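Local atomic coordinates of free serine kinase (Thermococcus kodakarensis KOD1, PDB entry 5X0J), a protein that catalyses the ADP-dependent phosphorylation of free L-serine to O-phospho-L-serine, the first step from serine to cysteine. Residues Y103-G108 against D195-R200. The protein carries 1 engineered substitution. Sequence-based numbering, arbitrary orientation.
Sequences YPAFKG and DYVFIR
Asp195 meets Lys107 and Gly108 just ahead of strand 196-199, and it illustrates how a carboxylate can fasten the end of a sheet ladder. OD1 takes a salt bridge from Lys107 NZ at 3.0 Å on the syn side, 24° out of the carboxylate plane, while OD2 turns its anti lone pair to Gly108 N, 2.8 Å away. The lysine reaches back through a bend at chi2 (74°), and NZ also donates to Gly192 O. With an alanine here, Gly108 N would probably lose this acceptor and Lys107 NZ its countercharge, leaving the backbone at Gly108 less firmly tied to the neighbouring strand. Both amides, Asp195 N (2.8 Å) and Tyr196 N (3.2 Å), donate to Phe106 O in a classic beta bulge. Tyr196 O in turn accepts from Phe106 N, and Tyr196 CB sits over a face of the Phe106 ring, 3.5 Å from Phe106 CZ; the two rings are near parallel but barely overlap. On the other face of the sheet, Val197 CG2, anti to its backbone N, packs against Tyr103 CB and, more loosely, Ala105 CB. Phe198 N donates to Pro104 O (2.7 Å), almost in line with the carbonyl. The Phe198 ring brings its CE1 to the edge of the Phe106 ring, 3.7 Å from Phe106 CE2. Ile199 lays CD1 over a face of the Tyr103 ring, and a water links Tyr103 OH to Arg200 O. The Arg200 guanidinium binds the carbonyls of Trp102 and Pro220 behind the phosphoserine pocket, the side chain about 8 Å from the ligand. Within the SerK C-terminal family region, strand 196-199 lies between strands 98-107 and 141-144, with helix 155-170 packing on Pro104 and Phe198 and helix 182-190 on Tyr103, Val197 and Ile199.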
ATOM      1  N   TYR A 103      -1.613  -5.866   4.422  1.00 11.94           N
ATOM      2  CA  TYR A 103      -1.374  -5.962   5.862  1.00 11.89           C
ATOM      3  C   TYR A 103       0.092  -5.656   6.165  1.00 12.16           C
ATOM      4  O   TYR A 103       0.959  -6.377   5.686  1.00 12.21           O
ATOM      5  CB  TYR A 103      -1.741  -7.373   6.361  1.00 12.15           C
ATOM      6  CG  TYR A 103      -3.138  -7.780   5.991  1.00 12.22           C
ATOM      7  CD1 TYR A 103      -4.232  -7.232   6.641  1.00 12.20           C
ATOM      8  CD2 TYR A 103      -3.373  -8.690   4.971  1.00 12.41           C
ATOM      9  CE1 TYR A 103      -5.525  -7.590   6.285  1.00 12.52           C
ATOM     10  CE2 TYR A 103      -4.649  -9.051   4.606  1.00 12.69           C
ATOM     11  CZ  TYR A 103      -5.722  -8.511   5.274  1.00 12.67           C
ATOM     12  OH  TYR A 103      -6.986  -8.871   4.901  1.00 13.11           O
ATOM     13  N   PRO A 104       0.377  -4.587   6.947  1.00 12.22           N
ATOM     14  CA  PRO A 104       1.761  -4.367   7.360  1.00 12.40           C
ATOM     15  C   PRO A 104       2.222  -5.522   8.233  1.00 12.68           C
ATOM     16  O   PRO A 104       1.424  -6.052   9.015  1.00 12.69           O
ATOM     17  CB  PRO A 104       1.708  -3.065   8.177  1.00 12.32           C
ATOM     18  CG  PRO A 104       0.360  -2.482   7.947  1.00 12.27           C
ATOM     19  CD  PRO A 104      -0.543  -3.577   7.510  1.00 12.34           C
ATOM     20  N   ALA A 105       3.492  -5.884   8.121  1.00 13.12           N
ATOM     21  CA  ALA A 105       4.071  -6.976   8.913  1.00 13.42           C
ATOM     22  C   ALA A 105       5.529  -6.683   9.164  1.00 13.90           C
ATOM     23  O   ALA A 105       6.151  -5.928   8.427  1.00 13.80           O
ATOM     24  CB  ALA A 105       3.924  -8.303   8.193  1.00 13.70           C
ATOM     25  N   PHE A 106       6.091  -7.299  10.195  1.00 14.35           N
ATOM     26  CA  PHE A 106       7.499  -7.092  10.474  1.00 14.90           C
ATOM     27  C   PHE A 106       8.210  -8.320  10.980  1.00 15.74           C
ATOM     28  O   PHE A 106       7.604  -9.190  11.630  1.00 15.68           O
ATOM     29  CB  PHE A 106       7.734  -5.914  11.434  1.00 14.89           C
ATOM     30  CG  PHE A 106       7.199  -6.114  12.825  1.00 14.95           C
ATOM     31  CD1 PHE A 106       7.965  -6.743  13.802  1.00 15.12           C
ATOM     32  CD2 PHE A 106       5.948  -5.639  13.172  1.00 14.67           C
ATOM     33  CE1 PHE A 106       7.473  -6.914  15.092  1.00 15.39           C
ATOM     34  CE2 PHE A 106       5.454  -5.804  14.458  1.00 14.88           C
ATOM     35  CZ  PHE A 106       6.220  -6.440  15.421  1.00 15.09           C
ATOM     36  N   LYS A 107       9.502  -8.357  10.663  1.00 16.67           N
ATOM     37  CA  LYS A 107      10.465  -9.196  11.346  1.00 17.64           C
ATOM     38  C   LYS A 107      11.225  -8.245  12.268  1.00 17.62           C
ATOM     39  O   LYS A 107      11.840  -7.279  11.808  1.00 17.22           O
ATOM     40  CB  LYS A 107      11.408  -9.870  10.345  1.00 18.59           C
ATOM     41  CG  LYS A 107      12.409 -10.835  10.956  1.00 19.68           C
ATOM     42  CD  LYS A 107      11.771 -12.149  11.385  1.00 20.61           C
ATOM     43  CE  LYS A 107      12.704 -12.926  12.301  1.00 21.84           C
ATOM     44  NZ  LYS A 107      12.065 -14.141  12.861  1.00 22.53           N
ATOM     45  N   GLY A 108      11.157  -8.515  13.568  1.00 18.04           N
ATOM     46  CA  GLY A 108      11.813  -7.688  14.574  1.00 18.78           C
ATOM     47  C   GLY A 108      11.227  -7.897  15.950  1.00 19.29           C
ATOM     48  O   GLY A 108      10.411  -8.804  16.163  1.00 19.60           O
ATOM     49  N   ASP A 195       7.533 -11.962  12.207  1.00 18.39           N
ATOM     50  CA  ASP A 195       7.075 -12.186  13.581  1.00 18.25           C
ATOM     51  C   ASP A 195       5.617 -11.773  13.819  1.00 17.14           C
ATOM     52  O   ASP A 195       4.868 -12.493  14.475  1.00 17.34           O
ATOM     53  CB  ASP A 195       8.026 -11.471  14.539  1.00 18.55           C
ATOM     54  CG  ASP A 195       9.460 -11.963  14.393  1.00 19.48           C
ATOM     55  OD1 ASP A 195       9.656 -13.203  14.410  1.00 21.00           O
ATOM     56  OD2 ASP A 195      10.383 -11.138  14.227  1.00 20.02           O
ATOM     57  N   TYR A 196       5.209 -10.628  13.276  1.00 16.08           N
ATOM     58  CA  TYR A 196       3.885 -10.061  13.541  1.00 15.56           C
ATOM     59  C   TYR A 196       3.286  -9.477  12.284  1.00 14.61           C
ATOM     60  O   TYR A 196       4.009  -9.018  11.403  1.00 14.91           O
ATOM     61  CB  TYR A 196       3.971  -8.994  14.656  1.00 15.65           C
ATOM     62  CG  TYR A 196       3.922  -9.645  16.011  1.00 16.10           C
ATOM     63  CD1 TYR A 196       5.075 -10.141  16.608  1.00 16.47           C
ATOM     64  CD2 TYR A 196       2.708  -9.848  16.655  1.00 16.23           C
ATOM     65  CE1 TYR A 196       5.015 -10.805  17.826  1.00 16.74           C
ATOM     66  CE2 TYR A 196       2.636 -10.509  17.873  1.00 16.66           C
ATOM     67  CZ  TYR A 196       3.796 -10.982  18.449  1.00 16.93           C
ATOM     68  OH  TYR A 196       3.735 -11.655  19.642  1.00 18.05           O
ATOM     69  N   VAL A 197       1.959  -9.531  12.204  1.00 13.95           N
ATOM     70  CA  VAL A 197       1.209  -8.897  11.122  1.00 13.49           C
ATOM     71  C   VAL A 197       0.133  -7.996  11.744  1.00 13.19           C
ATOM     72  O   VAL A 197      -0.360  -8.271  12.840  1.00 13.26           O
ATOM     73  CB  VAL A 197       0.623  -9.954  10.141  1.00 13.64           C
ATOM     74  CG1 VAL A 197      -0.420 -10.834  10.809  1.00 13.76           C
ATOM     75  CG2 VAL A 197       0.013  -9.288   8.911  1.00 13.48           C
ATOM     76  N   PHE A 198      -0.191  -6.907  11.058  1.00 12.78           N
ATOM     77  CA  PHE A 198      -1.223  -5.962  11.468  1.00 12.63           C
ATOM     78  C   PHE A 198      -2.440  -6.166  10.572  1.00 12.75           C
ATOM     79  O   PHE A 198      -2.361  -5.919   9.359  1.00 13.15           O
ATOM     80  CB  PHE A 198      -0.748  -4.519  11.322  1.00 12.43           C
ATOM     81  CG  PHE A 198       0.297  -4.088  12.310  1.00 12.37           C
ATOM     82  CD1 PHE A 198       1.626  -4.366  12.088  1.00 12.29           C
ATOM     83  CD2 PHE A 198      -0.049  -3.338  13.431  1.00 12.52           C
ATOM     84  CE1 PHE A 198       2.602  -3.938  12.978  1.00 12.45           C
ATOM     85  CE2 PHE A 198       0.920  -2.901  14.317  1.00 12.56           C
ATOM     86  CZ  PHE A 198       2.253  -3.198  14.086  1.00 12.56           C
ATOM     87  N   ILE A 199      -3.555  -6.586  11.161  1.00 12.70           N
ATOM     88  CA  ILE A 199      -4.790  -6.871  10.423  1.00 12.76           C
ATOM     89  C   ILE A 199      -5.716  -5.662  10.476  1.00 12.65           C
ATOM     90  O   ILE A 199      -5.907  -5.057  11.537  1.00 12.32           O
ATOM     91  CB  ILE A 199      -5.526  -8.093  11.018  1.00 13.17           C
ATOM     92  CG1 ILE A 199      -4.615  -9.333  11.067  1.00 13.52           C
ATOM     93  CG2 ILE A 199      -6.834  -8.373  10.276  1.00 13.08           C
ATOM     94  CD1 ILE A 199      -4.082  -9.815   9.738  1.00 13.60           C
ATOM     95  N   ARG A 200      -6.297  -5.308   9.332  1.00 12.54           N
ATOM     96  CA  ARG A 200      -7.287  -4.235   9.227  1.00 12.84           C
ATOM     97  C   ARG A 200      -8.358  -4.628   8.228  1.00 13.03           C
ATOM     98  O   ARG A 200      -8.092  -5.396   7.303  1.00 12.93           O
ATOM     99  CB  ARG A 200      -6.634  -2.933   8.764  1.00 12.82           C
ATOM    100  CG  ARG A 200      -5.776  -3.087   7.512  1.00 12.71           C
ATOM    101  CD  ARG A 200      -5.439  -1.723   6.939  1.00 12.69           C
ATOM    102  NE  ARG A 200      -4.288  -1.784   6.044  1.00 12.57           N
ATOM    103  CZ  ARG A 200      -3.489  -0.757   5.762  1.00 12.76           C
ATOM    104  NH1 ARG A 200      -3.710   0.446   6.296  1.00 12.99           N
ATOM    105  NH2 ARG A 200      -2.444  -0.942   4.962  1.00 12.63           N
TER
HETATM  106  O   HOH W   1      -9.047  -7.590   5.925  1.00 13.06           O